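Local coordinates for p-47 protein (Clostridium botulinum E1 str. 'BoNT E Beluga', PDB 5WIX), which is of unknown function but has a TULIP-type fold resembling bactericidal/permeability-increasing protein, which makes lipid binding a plausible though unproven role, at residues 334-339 with 354-359; 262-267 with 279-284; 340-345 with 417-422; 293-298 with 320-325. One frame throughout, in Å; residues are numbered along the deposited sequence.

Interaction 1 of 4, residues 334-339 with 354-359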
loop_
_atom_site.group_PDB
_atom_site.type_symbol
_atom_site.label_atom_id
_atom_site.label_comp_id
_atom_site.label_asym_id
_atom_site.label_seq_id
_atom_site.Cartn_x
_atom_site.Cartn_y
_atom_site.Cartn_z
ATOM N N MET A 334 -11.377 16.333 27.663
ATOM C CA MET A 334 -10.455 15.194 27.720
ATOM C C MET A 334 -9.316 15.261 26.697
ATOM O O MET A 334 -9.511 15.699 25.565
ATOM C CB MET A 334 -11.216 13.881 27.525
ATOM C CG MET A 334 -10.374 12.649 27.753
ATOM S SD MET A 334 -11.348 11.140 27.889
ATOM C CE MET A 334 -11.882 11.042 26.193
ATOM N N GLU A 335 -8.124 14.842 27.112
ATOM C CA GLU A 335 -7.072 14.451 26.167
ATOM C C GLU A 335 -6.676 13.012 26.468
ATOM O O GLU A 335 -6.414 12.662 27.622
ATOM C CB GLU A 335 -5.846 15.357 26.237
ATOM C CG GLU A 335 -4.781 14.982 25.187
ATOM C CD GLU A 335 -3.466 15.754 25.312
ATOM O OE1 GLU A 335 -2.988 16.302 24.292
ATOM O OE2 GLU A 335 -2.895 15.795 26.420
ATOM N N CYS A 336 -6.636 12.177 25.433
ATOM C CA CYS A 336 -6.466 10.739 25.641
ATOM C C CYS A 336 -5.720 10.061 24.501
ATOM O O CYS A 336 -6.230 9.950 23.375
ATOM C CB CYS A 336 -7.828 10.064 25.828
ATOM S SG CYS A 336 -7.741 8.269 26.032
ATOM N N ILE A 337 -4.518 9.593 24.825
ATOM C CA ILE A 337 -3.640 8.896 23.896
ATOM C C ILE A 337 -3.986 7.407 23.779
ATOM O O ILE A 337 -4.006 6.688 24.782
ATOM C CB ILE A 337 -2.206 9.025 24.350
ATOM C CG1 ILE A 337 -1.920 10.466 24.788
ATOM C CG2 ILE A 337 -1.264 8.534 23.260
ATOM C CD1 ILE A 337 -2.001 11.464 23.676
ATOM N N THR A 338 -4.268 6.942 22.564
ATOM C CA THR A 338 -4.451 5.512 22.343
ATOM C C THR A 338 -3.338 5.002 21.444
ATOM O O THR A 338 -2.704 5.797 20.748
ATOM C CB THR A 338 -5.796 5.193 21.712
ATOM O OG1 THR A 338 -5.910 5.905 20.476
ATOM C CG2 THR A 338 -6.892 5.641 22.619
ATOM N N LYS A 339 -3.120 3.684 21.450
ATOM C CA LYS A 339 -1.960 3.081 20.787
ATOM C C LYS A 339 -2.274 1.890 19.880
ATOM O O LYS A 339 -3.012 0.987 20.265
ATOM C CB LYS A 339 -0.938 2.636 21.840
ATOM C CG LYS A 339 0.291 1.950 21.280
ATOM C CD LYS A 339 1.229 1.458 22.390
ATOM C CE LYS A 339 2.546 0.895 21.813
ATOM N NZ LYS A 339 3.497 0.387 22.849
ATOM N N TYR A 354 -3.309 4.416 26.192
ATOM C CA TYR A 354 -1.912 4.613 26.602
ATOM C C TYR A 354 -1.842 5.532 27.814
ATOM O O TYR A 354 -1.165 5.244 28.804
ATOM C CB TYR A 354 -1.096 5.197 25.453
ATOM C CG TYR A 354 0.378 5.420 25.744
ATOM C CD1 TYR A 354 1.282 4.361 25.704
ATOM C CD2 TYR A 354 0.876 6.694 26.017
ATOM C CE1 TYR A 354 2.638 4.558 25.950
ATOM C CE2 TYR A 354 2.234 6.899 26.263
ATOM C CZ TYR A 354 3.110 5.826 26.227
ATOM O OH TYR A 354 4.458 6.017 26.473
ATOM N N SER A 355 -2.563 6.643 27.732
ATOM C CA SER A 355 -2.583 7.603 28.823
ATOM C C SER A 355 -3.817 8.478 28.784
ATOM O O SER A 355 -4.417 8.692 27.732
ATOM C CB SER A 355 -1.348 8.486 28.762
ATOM O OG SER A 355 -1.467 9.395 27.683
ATOM N N THR A 356 -4.183 9.012 29.934
ATOM C CA THR A 356 -5.223 10.013 29.959
ATOM C C THR A 356 -4.650 11.237 30.630
ATOM O O THR A 356 -4.850 11.458 31.829
ATOM C CB THR A 356 -6.485 9.515 30.667
ATOM O OG1 THR A 356 -6.120 8.644 31.744
ATOM C CG2 THR A 356 -7.305 8.735 29.690
ATOM N N PRO A 357 -3.904 12.031 29.849
ATOM C CA PRO A 357 -3.250 13.209 30.426
ATOM C C PRO A 357 -4.241 14.309 30.811
ATOM O O PRO A 357 -3.866 15.200 31.567
ATOM C CB PRO A 357 -2.288 13.670 29.314
ATOM C CG PRO A 357 -2.738 13.018 28.070
ATOM C CD PRO A 357 -3.497 11.777 28.454
ATOM N N ILE A 358 -5.480 14.238 30.332
ATOM C CA ILE A 358 -6.513 15.201 30.729
ATOM C C ILE A 358 -7.889 14.563 30.896
ATOM O O ILE A 358 -8.438 13.999 29.949
ATOM C CB ILE A 358 -6.658 16.350 29.700
ATOM C CG1 ILE A 358 -5.446 17.291 29.740
ATOM C CG2 ILE A 358 -7.937 17.130 29.954
ATOM C CD1 ILE A 358 -5.469 18.366 28.653
ATOM N N MET A 359 -8.439 14.645 32.103
ATOM C CA MET A 359 -9.855 14.342 32.314
ATOM C C MET A 359 -10.445 15.351 33.285
ATOM O O MET A 359 -10.527 15.107 34.488
ATOM C CB MET A 359 -10.061 12.917 32.820
ATOM C CG MET A 359 -10.579 12.003 31.732
ATOM S SD MET A 359 -11.173 10.427 32.356
ATOM C CE MET A 359 -9.875 10.003 33.525
#
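Ile337 and Glu335 pair through their backbones with Ser355 and Ile358. Strands 334-339 and 354-356 run antiparallel at 175° with axes 4.8 Å apart, and Ile358 pairs beyond the corner that the chain turns at Pro357. Glu335 and Ile358 form one hydrogen-bonded pair, with Glu335 N to Ile358 O at 3.0 Å and Ile358 N to Glu335 O at 3.3 Å. Ile337 and Ser355 form the next. Ile337 O takes two donors, Ser355 N and, at 2.8 Å, Tyr354 N, so two residues of one strand face a single residue of the other. A further extra residue lies between the two pairs: Thr356 and Pro357 together stand opposite Cys336.

The side-chain contacts fall on both faces of the ribbon. On one, the Ile337 CG2 branch, anti to its backbone N (chi1 of CG1 is -44°), meets the Tyr354 ring obliquely, 3.9 Å from CD2, the two side chains lying alongside each other. Next along, the extended Glu335 side chain crosses Pro357 at about a right angle, its OE2 lying against Pro357 CG at 3.2 Å, and rests Glu335 CB against Ile358 CB at 3.7 Å. On the other face Met334 and Met359 lie side by side, with Met334 SD 4.0 Å from Met359 CG, and Cys336 SG touches Thr356 CG2. Helix 370-390 covers this methionine side through Arg388, which meets Met334, Thr356 and Met359.

The whole is a long beta hairpin, 328-343 with 348-363, interrupted by a classic beta bulge at Tyr354-Ser355 and a second bulge at the Thr356-Pro357 corner.

Interaction 2 of 4, residues 262-267 with 279-284; sequences SNNFNV and NKNTLN
A beta hairpin, strands 265-269 and 275-279, ends at its open side where Phe265 faces Asn279 in an antiparallel non-hydrogen-bonded pair; the residues flanking that pair carry most of this contact. The incoming chain makes a type I turn from Ser262 to Phe265, and the carbonyls of that turn are met by Lys280. Lys280 N donates to Asn264 O with an N-H...O angle of 159°. The side chain of the same lysine sets off anti to its backbone N (chi1 -175°), bends at chi3, and brings NZ within 3.0 Å of Asn263 O; a second bond from NZ, to Asn263 OD1, is weak. Its CE also passes 3.5 Å from Asn266 OD1. Beyond the lysine, Asn264 ND2 donates to Asn281 OD1 at 2.9 Å, the two side chains crossing at about a right angle and their amide planes turned 73° apart.

On the inner side the contact becomes apolar. Leu283 CD2 sits over one face of the Phe265 ring, offset toward its rim, while Leu283 CD1 is 3.9 Å from Phe265 CZ. Phe302 meets the Phe265 ring edge-to-face, and Leu249 of helix 240-252 also touches it. Asn279 turns its amide the other way, its OD1 accepting from Phe302 N. The result is a hairpin end laced by asparagines and a lysine outside and closed by a phenylalanine-leucine contact within, at one border of the curled antiparallel sheet.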
loop_
_atom_site.group_PDB
_atom_site.type_symbol
_atom_site.label_atom_id
_atom_site.label_comp_id
_atom_site.label_asym_id
_atom_site.label_seq_id
_atom_site.Cartn_x
_atom_site.Cartn_y
_atom_site.Cartn_z
ATOM N N SER A 262 -20.219 8.765 11.683
ATOM C CA SER A 262 -19.218 9.130 10.654
ATOM C C SER A 262 -19.678 10.224 9.690
ATOM O O SER A 262 -18.877 11.058 9.270
ATOM C CB SER A 262 -18.781 7.910 9.820
ATOM O OG SER A 262 -19.623 7.714 8.699
ATOM N N ASN A 263 -20.952 10.202 9.314
ATOM C CA ASN A 263 -21.556 11.339 8.648
ATOM C C ASN A 263 -21.404 12.545 9.579
ATOM O O ASN A 263 -21.362 13.696 9.130
ATOM C CB ASN A 263 -23.026 11.073 8.315
ATOM C CG ASN A 263 -23.572 12.064 7.303
ATOM O OD1 ASN A 263 -22.851 12.482 6.390
ATOM N ND2 ASN A 263 -24.841 12.462 7.465
ATOM N N ASN A 264 -21.299 12.255 10.880
ATOM C CA ASN A 264 -20.959 13.242 11.897
ATOM C C ASN A 264 -19.498 13.681 11.900
ATOM O O ASN A 264 -19.155 14.661 12.570
ATOM C CB ASN A 264 -21.307 12.697 13.277
ATOM C CG ASN A 264 -22.797 12.595 13.490
ATOM O OD1 ASN A 264 -23.322 11.552 13.872
ATOM N ND2 ASN A 264 -23.494 13.676 13.206
ATOM N N PHE A 265 -18.648 12.972 11.145
ATOM C CA PHE A 265 -17.196 13.222 11.120
ATOM C C PHE A 265 -16.614 13.669 9.788
ATOM O O PHE A 265 -17.028 13.211 8.717
ATOM C CB PHE A 265 -16.440 11.968 11.539
ATOM C CG PHE A 265 -16.552 11.658 12.988
ATOM C CD1 PHE A 265 -15.706 12.262 13.896
ATOM C CD2 PHE A 265 -17.521 10.781 13.447
ATOM C CE1 PHE A 265 -15.804 11.981 15.230
ATOM C CE2 PHE A 265 -17.637 10.500 14.783
ATOM C CZ PHE A 265 -16.774 11.104 15.678
ATOM N N ASN A 266 -15.617 14.545 9.878
ATOM C CA ASN A 266 -14.792 14.935 8.739
ATOM C C ASN A 266 -13.357 14.444 8.894
ATOM O O ASN A 266 -12.859 14.291 10.012
ATOM C CB ASN A 266 -14.791 16.455 8.573
ATOM C CG ASN A 266 -15.812 16.928 7.564
ATOM O OD1 ASN A 266 -16.311 16.135 6.759
ATOM N ND2 ASN A 266 -16.123 18.225 7.589
ATOM N N VAL A 267 -12.680 14.188 7.782
ATOM C CA VAL A 267 -11.233 14.072 7.865
ATOM C C VAL A 267 -10.633 15.227 7.072
ATOM O O VAL A 267 -10.903 15.396 5.880
ATOM C CB VAL A 267 -10.697 12.698 7.379
ATOM C CG1 VAL A 267 -11.418 12.224 6.124
ATOM C CG2 VAL A 267 -9.198 12.769 7.179
ATOM N N ASN A 279 -14.635 16.418 14.135
ATOM C CA ASN A 279 -16.088 16.265 14.062
ATOM C C ASN A 279 -16.727 17.299 13.120
ATOM O O ASN A 279 -16.288 18.459 13.047
ATOM C CB ASN A 279 -16.699 16.373 15.450
ATOM C CG ASN A 279 -16.462 17.725 16.084
ATOM O OD1 ASN A 279 -15.413 18.346 15.902
ATOM N ND2 ASN A 279 -17.446 18.193 16.837
ATOM N N LYS A 280 -17.754 16.870 12.388
ATOM C CA LYS A 280 -18.404 17.732 11.394
ATOM C C LYS A 280 -19.387 18.637 12.099
ATOM O O LYS A 280 -19.701 19.731 11.633
ATOM C CB LYS A 280 -19.121 16.899 10.318
ATOM C CG LYS A 280 -19.735 17.711 9.162
ATOM C CD LYS A 280 -20.609 16.842 8.229
ATOM C CE LYS A 280 -19.789 15.877 7.360
ATOM N NZ LYS A 280 -20.648 15.024 6.479
ATOM N N ASN A 281 -19.849 18.154 13.249
ATOM C CA ASN A 281 -20.903 18.787 14.027
ATOM C C ASN A 281 -21.061 18.127 15.393
ATOM O O ASN A 281 -20.252 17.266 15.777
ATOM C CB ASN A 281 -22.227 18.733 13.269
ATOM C CG ASN A 281 -22.530 17.351 12.716
ATOM O OD1 ASN A 281 -22.292 16.334 13.370
ATOM N ND2 ASN A 281 -23.047 17.309 11.496
ATOM N N THR A 282 -22.116 18.516 16.110
ATOM C CA THR A 282 -22.332 18.045 17.469
ATOM C C THR A 282 -22.508 16.525 17.486
ATOM O O THR A 282 -23.318 15.968 16.737
ATOM C CB THR A 282 -23.565 18.728 18.128
ATOM O OG1 THR A 282 -23.439 20.156 18.059
ATOM C CG2 THR A 282 -23.688 18.307 19.590
ATOM N N LEU A 283 -21.728 15.858 18.331
ATOM C CA LEU A 283 -21.861 14.421 18.514
ATOM C C LEU A 283 -22.801 14.113 19.679
ATOM O O LEU A 283 -22.517 14.474 20.826
ATOM C CB LEU A 283 -20.486 13.785 18.757
ATOM C CG LEU A 283 -19.373 14.330 17.863
ATOM C CD1 LEU A 283 -18.010 13.740 18.253
ATOM C CD2 LEU A 283 -19.689 14.062 16.398
ATOM N N ASN A 284 -23.914 13.440 19.400
ATOM C CA ASN A 284 -24.868 13.150 20.477
ATOM C C ASN A 284 -24.580 11.818 21.155
ATOM O O ASN A 284 -24.889 10.735 20.620
ATOM C CB ASN A 284 -26.297 13.185 19.941
ATOM C CG ASN A 284 -26.624 14.509 19.259
ATOM O OD1 ASN A 284 -26.426 15.588 19.825
ATOM N ND2 ASN A 284 -27.100 14.428 18.020
#

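Interaction 3 of 4, residues 340-345 with 417-422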
loop_
_atom_site.group_PDB
_atom_site.type_symbol
_atom_site.label_atom_id
_atom_site.label_comp_id
_atom_site.label_asym_id
_atom_site.label_seq_id
_atom_site.Cartn_x
_atom_site.Cartn_y
_atom_site.Cartn_z
ATOM N N PHE A 340 -1.678 1.883 18.690
ATOM C CA PHE A 340 -1.791 0.763 17.762
ATOM C C PHE A 340 -1.244 -0.501 18.396
ATOM O O PHE A 340 -0.293 -0.452 19.164
ATOM C CB PHE A 340 -1.045 1.076 16.467
ATOM C CG PHE A 340 -0.912 -0.093 15.530
ATOM C CD1 PHE A 340 -1.897 -0.363 14.592
ATOM C CD2 PHE A 340 0.219 -0.895 15.553
ATOM C CE1 PHE A 340 -1.768 -1.431 13.715
ATOM C CE2 PHE A 340 0.356 -1.956 14.677
ATOM C CZ PHE A 340 -0.633 -2.224 13.759
ATOM N N ILE A 341 -1.855 -1.632 18.069
ATOM C CA ILE A 341 -1.532 -2.915 18.688
ATOM C C ILE A 341 -1.751 -4.001 17.663
ATOM O O ILE A 341 -2.839 -4.121 17.093
ATOM C CB ILE A 341 -2.409 -3.209 19.934
ATOM C CG1 ILE A 341 -1.847 -2.504 21.165
ATOM C CG2 ILE A 341 -2.511 -4.727 20.195
ATOM C CD1 ILE A 341 -0.476 -2.966 21.498
ATOM N N TYR A 342 -0.732 -4.804 17.406
ATOM C CA TYR A 342 -0.942 -5.841 16.423
ATOM C C TYR A 342 -0.746 -7.221 17.008
ATOM O O TYR A 342 0.203 -7.487 17.746
ATOM C CB TYR A 342 -0.043 -5.634 15.230
ATOM C CG TYR A 342 -0.183 -6.734 14.208
ATOM C CD1 TYR A 342 -1.348 -6.874 13.457
ATOM C CD2 TYR A 342 0.850 -7.637 13.996
ATOM C CE1 TYR A 342 -1.470 -7.881 12.524
ATOM C CE2 TYR A 342 0.734 -8.641 13.073
ATOM C CZ TYR A 342 -0.423 -8.761 12.336
ATOM O OH TYR A 342 -0.524 -9.774 11.414
ATOM N N ASP A 343 -1.688 -8.094 16.693
ATOM C CA ASP A 343 -1.653 -9.447 17.197
ATOM C C ASP A 343 -1.274 -10.324 16.023
ATOM O O ASP A 343 -2.076 -10.516 15.112
ATOM C CB ASP A 343 -3.000 -9.837 17.797
ATOM C CG ASP A 343 -3.137 -11.328 18.020
ATOM O OD1 ASP A 343 -2.122 -12.001 18.283
ATOM O OD2 ASP A 343 -4.273 -11.832 17.935
ATOM N N ASN A 344 -0.043 -10.831 16.016
ATOM C CA ASN A 344 0.412 -11.554 14.842
ATOM C C ASN A 344 -0.265 -12.916 14.714
ATOM O O ASN A 344 -0.351 -13.461 13.623
ATOM C CB ASN A 344 1.933 -11.714 14.853
ATOM C CG ASN A 344 2.506 -11.965 13.454
ATOM O OD1 ASN A 344 2.074 -11.354 12.466
ATOM N ND2 ASN A 344 3.484 -12.878 13.368
ATOM N N LYS A 345 -0.770 -13.457 15.816
ATOM C CA LYS A 345 -1.409 -14.778 15.781
ATOM C C LYS A 345 -2.779 -14.784 15.079
ATOM O O LYS A 345 -3.083 -15.699 14.318
ATOM C CB LYS A 345 -1.552 -15.337 17.200
ATOM C CG LYS A 345 -2.138 -16.739 17.257
ATOM C CD LYS A 345 -1.878 -17.400 18.610
ATOM C CE LYS A 345 -2.466 -18.812 18.682
ATOM N NZ LYS A 345 -3.963 -18.811 18.660
ATOM N N VAL A 417 -0.458 -13.218 5.885
ATOM C CA VAL A 417 0.003 -11.873 6.218
ATOM C C VAL A 417 1.003 -11.956 7.376
ATOM O O VAL A 417 0.699 -12.513 8.432
ATOM C CB VAL A 417 -1.184 -10.943 6.603
ATOM C CG1 VAL A 417 -0.682 -9.618 7.166
ATOM C CG2 VAL A 417 -2.076 -10.693 5.395
ATOM N N THR A 418 2.196 -11.406 7.186
ATOM C CA THR A 418 3.278 -11.629 8.147
ATOM C C THR A 418 3.435 -10.528 9.191
ATOM O O THR A 418 3.904 -10.783 10.300
ATOM C CB THR A 418 4.596 -11.790 7.429
ATOM O OG1 THR A 418 4.832 -10.635 6.606
ATOM C CG2 THR A 418 4.541 -13.039 6.570
ATOM N N ASN A 419 3.066 -9.304 8.827
ATOM C CA ASN A 419 3.067 -8.219 9.794
ATOM C C ASN A 419 2.270 -7.016 9.325
ATOM O O ASN A 419 2.056 -6.812 8.130
ATOM C CB ASN A 419 4.494 -7.780 10.128
ATOM C CG ASN A 419 4.599 -7.142 11.507
ATOM O OD1 ASN A 419 3.822 -7.461 12.407
ATOM N ND2 ASN A 419 5.559 -6.231 11.676
ATOM N N ILE A 420 1.831 -6.230 10.298
ATOM C CA ILE A 420 1.138 -4.984 10.043
ATOM C C ILE A 420 1.840 -3.899 10.854
ATOM O O ILE A 420 2.159 -4.102 12.048
ATOM C CB ILE A 420 -0.360 -5.107 10.411
ATOM C CG1 ILE A 420 -0.993 -6.168 9.492
ATOM C CG2 ILE A 420 -1.051 -3.748 10.377
ATOM C CD1 ILE A 420 -2.495 -6.174 9.405
ATOM N N ILE A 421 2.145 -2.775 10.212
ATOM C CA ILE A 421 2.837 -1.735 10.941
ATOM C C ILE A 421 2.193 -0.408 10.725
ATOM O O ILE A 421 1.884 -0.014 9.602
ATOM C CB ILE A 421 4.333 -1.608 10.553
ATOM C CG1 ILE A 421 5.099 -2.913 10.795
ATOM C CG2 ILE A 421 4.996 -0.499 11.357
ATOM C CD1 ILE A 421 5.245 -3.790 9.569
ATOM N N LEU A 422 1.999 0.294 11.824
ATOM C CA LEU A 422 1.505 1.650 11.765
ATOM C C LEU A 422 2.609 2.542 12.247
ATOM O O LEU A 422 2.767 2.738 13.447
ATOM C CB LEU A 422 0.266 1.824 12.635
ATOM C CG LEU A 422 -0.338 3.231 12.651
ATOM C CD1 LEU A 422 -1.003 3.519 11.310
ATOM C CD2 LEU A 422 -1.331 3.359 13.798
#
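Strands 340-343 and 417-422 run antiparallel, 175° between their directions, but their axes stay 7.8 Å apart with no clear hydrogen bond between them, so the contact is carried mainly by side chains. Phe340 and Tyr342, both on the side of their strand that faces the other, reach across with CG anti to the backbone N. Each ring is laid over an aliphatic side chain. Leu422 CB lies 3.7 Å from the centroid of the Phe340 ring in a CH-pi contact, 17° off the ring normal, and Leu422 CD2 continues on to Phe340 CB. Ile420 serves both aromatics: its CB sits over a face of the Tyr342 ring, 3.9 Å from the centroid, its CG1 touches Tyr342 CE1 at 3.5 Å, and its CG2 meets the Phe340 ring at the edge, 3.7 Å from CZ. Asn419 OD1 comes obliquely to Tyr342 CE2 at 3.4 Å, amide and ring planes 67° apart.

Farther along, Lys347 NZ donates to both Asn344 O and Val417 O, giving the two chains a polar tie. Strand 340-343 belongs to the curled eight-stranded sheet, whereas 417-422 is an outer strand of the six-stranded sheet, paired there with strand 426-432. The contact is thus a seam between two sheets, with Val349 of strand 348-363 touching both Phe340 and Ile420, and Phe399 of helix 399-403 touching Ile420 as well.

Interaction 4 of 4, residues 293-298 with 320-325; sequences LYYYPE and VKLTGY
Tyr295 and Thr323 meet at the centre of this contact, at the open end of the beta hairpin formed by strands 293-307 and 311-322. The two chains have spread there: their short strands pass 8.1 Å apart at 153°, and no hydrogen bond links the segments. Side chains, chiefly the Tyr295 ring and Thr323, make the contact there instead. With CG anti to its carbonyl carbon (chi1 -55°), the ring reaches out between Leu322 and Thr323, crossing both side chains at a slant. Thr323 OG1 sits over one face, 3.5 Å above the plane and offset to the rim, whereas Lys321 O lies at the ring edge, in plane, 3.7 Å from Tyr295 CD1. Leu322 CD2 comes in obliquely to Tyr295 CE1 at 3.4 Å.

Thr323 also meets the chain just before the tyrosine. Leu293 and Thr323 slide past each other in opposite directions, placing Leu293 CD2 beside Thr323 OG1, and Thr323 CG2 rests against Tyr294 O. Thr323 stands at the second position of a type II turn, Leu322 to Tyr325, closed by Tyr325 N to Leu322 O; Gly324 follows with the positive phi of the third position.

Helix 370-390 packs on the inner side, with Val379 touching both Tyr295 and Val320. Toward the hairpin interior Val320 spans two partners of the other strand: its CG2 lies 4.0 Å from Tyr295 CB, and its CB approaches Pro297 CB to 3.6 Å.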
loop_
_atom_site.group_PDB
_atom_site.type_symbol
_atom_site.label_atom_id
_atom_site.label_comp_id
_atom_site.label_asym_id
_atom_site.label_seq_id
_atom_site.Cartn_x
_atom_site.Cartn_y
_atom_site.Cartn_z
ATOM N N LEU A 293 -31.388 8.674 37.151
ATOM C CA LEU A 293 -31.651 9.375 35.892
ATOM C C LEU A 293 -30.654 9.105 34.743
ATOM O O LEU A 293 -29.462 8.887 34.979
ATOM C CB LEU A 293 -31.707 10.874 36.159
ATOM C CG LEU A 293 -32.981 11.292 36.882
ATOM C CD1 LEU A 293 -32.794 11.284 38.399
ATOM C CD2 LEU A 293 -33.390 12.651 36.393
ATOM N N TYR A 294 -31.165 9.127 33.508
ATOM C CA TYR A 294 -30.349 9.042 32.297
ATOM C C TYR A 294 -29.818 10.412 31.858
ATOM O O TYR A 294 -30.583 11.376 31.743
ATOM C CB TYR A 294 -31.147 8.404 31.146
ATOM C CG TYR A 294 -31.243 6.891 31.252
ATOM C CD1 TYR A 294 -30.358 6.055 30.559
ATOM C CD2 TYR A 294 -32.193 6.295 32.061
ATOM C CE1 TYR A 294 -30.447 4.665 30.679
ATOM C CE2 TYR A 294 -32.280 4.921 32.180
ATOM C CZ TYR A 294 -31.411 4.116 31.493
ATOM O OH TYR A 294 -31.532 2.758 31.626
ATOM N N TYR A 295 -28.509 10.493 31.602
ATOM C CA TYR A 295 -27.920 11.720 31.077
ATOM C C TYR A 295 -27.383 11.476 29.659
ATOM O O TYR A 295 -27.067 10.341 29.299
ATOM C CB TYR A 295 -26.843 12.240 32.024
ATOM C CG TYR A 295 -27.352 12.452 33.447
ATOM C CD1 TYR A 295 -27.654 13.726 33.920
ATOM C CD2 TYR A 295 -27.521 11.369 34.319
ATOM C CE1 TYR A 295 -28.116 13.914 35.222
ATOM C CE2 TYR A 295 -27.974 11.544 35.611
ATOM C CZ TYR A 295 -28.278 12.818 36.066
ATOM O OH TYR A 295 -28.740 12.975 37.362
ATOM N N TYR A 296 -27.328 12.537 28.853
ATOM C CA TYR A 296 -27.051 12.438 27.419
ATOM C C TYR A 296 -26.064 13.495 26.988
ATOM O O TYR A 296 -26.444 14.491 26.361
ATOM C CB TYR A 296 -28.322 12.603 26.591
ATOM C CG TYR A 296 -29.301 11.465 26.681
ATOM C CD1 TYR A 296 -29.368 10.513 25.682
ATOM C CD2 TYR A 296 -30.170 11.348 27.761
ATOM C CE1 TYR A 296 -30.268 9.471 25.748
ATOM C CE2 TYR A 296 -31.086 10.300 27.844
ATOM C CZ TYR A 296 -31.130 9.363 26.830
ATOM O OH TYR A 296 -32.027 8.312 26.891
ATOM N N PRO A 297 -24.777 13.272 27.294
ATOM C CA PRO A 297 -23.785 14.335 27.093
ATOM C C PRO A 297 -23.576 14.591 25.622
ATOM O O PRO A 297 -23.940 13.736 24.818
ATOM C CB PRO A 297 -22.534 13.772 27.748
ATOM C CG PRO A 297 -22.683 12.295 27.573
ATOM C CD PRO A 297 -24.152 11.998 27.691
ATOM N N GLU A 298 -23.025 15.748 25.271
ATOM C CA GLU A 298 -22.705 16.017 23.875
ATOM C C GLU A 298 -21.319 16.623 23.731
ATOM O O GLU A 298 -21.004 17.651 24.342
ATOM C CB GLU A 298 -23.755 16.927 23.238
ATOM C CG GLU A 298 -23.977 18.214 23.974
ATOM C CD GLU A 298 -25.288 18.879 23.599
ATOM O OE1 GLU A 298 -25.231 19.799 22.753
ATOM O OE2 GLU A 298 -26.358 18.491 24.147
ATOM N N VAL A 320 -22.526 18.135 29.470
ATOM C CA VAL A 320 -23.632 17.245 29.792
ATOM C C VAL A 320 -24.652 17.966 30.671
ATOM O O VAL A 320 -24.335 18.395 31.783
ATOM C CB VAL A 320 -23.147 15.959 30.489
ATOM C CG1 VAL A 320 -22.124 16.275 31.560
ATOM C CG2 VAL A 320 -24.322 15.214 31.073
ATOM N N LYS A 321 -25.874 18.130 30.172
ATOM C CA LYS A 321 -26.902 18.832 30.957
ATOM C C LYS A 321 -27.529 17.919 32.013
ATOM O O LYS A 321 -27.686 16.707 31.803
ATOM C CB LYS A 321 -27.983 19.419 30.034
ATOM C CG LYS A 321 -27.448 20.540 29.127
ATOM C CD LYS A 321 -28.374 20.882 27.955
ATOM C CE LYS A 321 -27.886 22.143 27.229
ATOM N NZ LYS A 321 -28.046 23.379 28.077
ATOM N N LEU A 322 -27.855 18.506 33.158
ATOM C CA LEU A 322 -28.508 17.779 34.246
ATOM C C LEU A 322 -30.009 17.642 34.024
ATOM O O LEU A 322 -30.732 18.642 34.034
ATOM C CB LEU A 322 -28.265 18.484 35.572
ATOM C CG LEU A 322 -26.882 18.261 36.151
ATOM C CD1 LEU A 322 -26.797 18.935 37.505
ATOM C CD2 LEU A 322 -26.684 16.782 36.262
ATOM N N THR A 323 -30.473 16.414 33.831
ATOM C CA THR A 323 -31.874 16.180 33.524
ATOM C C THR A 323 -32.739 16.626 34.709
ATOM O O THR A 323 -32.580 16.116 35.816
ATOM C CB THR A 323 -32.115 14.688 33.178
ATOM O OG1 THR A 323 -31.449 13.858 34.136
ATOM C CG2 THR A 323 -31.551 14.360 31.791
ATOM N N GLY A 324 -33.611 17.611 34.490
ATOM C CA GLY A 324 -34.468 18.125 35.548
ATOM C C GLY A 324 -34.023 19.480 36.050
ATOM O O GLY A 324 -34.763 20.170 36.740
ATOM N N TYR A 325 -32.788 19.837 35.718
ATOM C CA TYR A 325 -32.185 21.133 36.030
ATOM C C TYR A 325 -31.508 21.573 34.764
ATOM O O TYR A 325 -30.282 21.649 34.708
ATOM C CB TYR A 325 -31.153 21.050 37.162
ATOM C CG TYR A 325 -31.684 20.514 38.465
ATOM C CD1 TYR A 325 -31.868 21.346 39.561
ATOM C CD2 TYR A 325 -32.002 19.168 38.601
ATOM C CE1 TYR A 325 -32.357 20.846 40.756
ATOM C CE2 TYR A 325 -32.494 18.661 39.778
ATOM C CZ TYR A 325 -32.668 19.497 40.854
ATOM O OH TYR A 325 -33.160 18.964 42.022
#

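Along the chain interaction 2 comes first, then interaction 4, while the segments of interactions 1 and 3 alternate. All four reach the curled eight-stranded sheet. Interactions 2 and 4 touch, Leu283 and Thr282 packing on Glu298, although their centres are 21 Å apart; interactions 1 and 4 are linked by the neighbouring strands 311-322 and 328-343, and helix 370-390 packs on both. Strand 328-343 carries interaction 1 and, farther along, interaction 3, their centres about 23 Å apart. In space, interaction 4 lies toward the far end and interaction 3 at the junction with the six-stranded sheet, about 41 Å between centres, consistent with an elongated TULIP-like architecture.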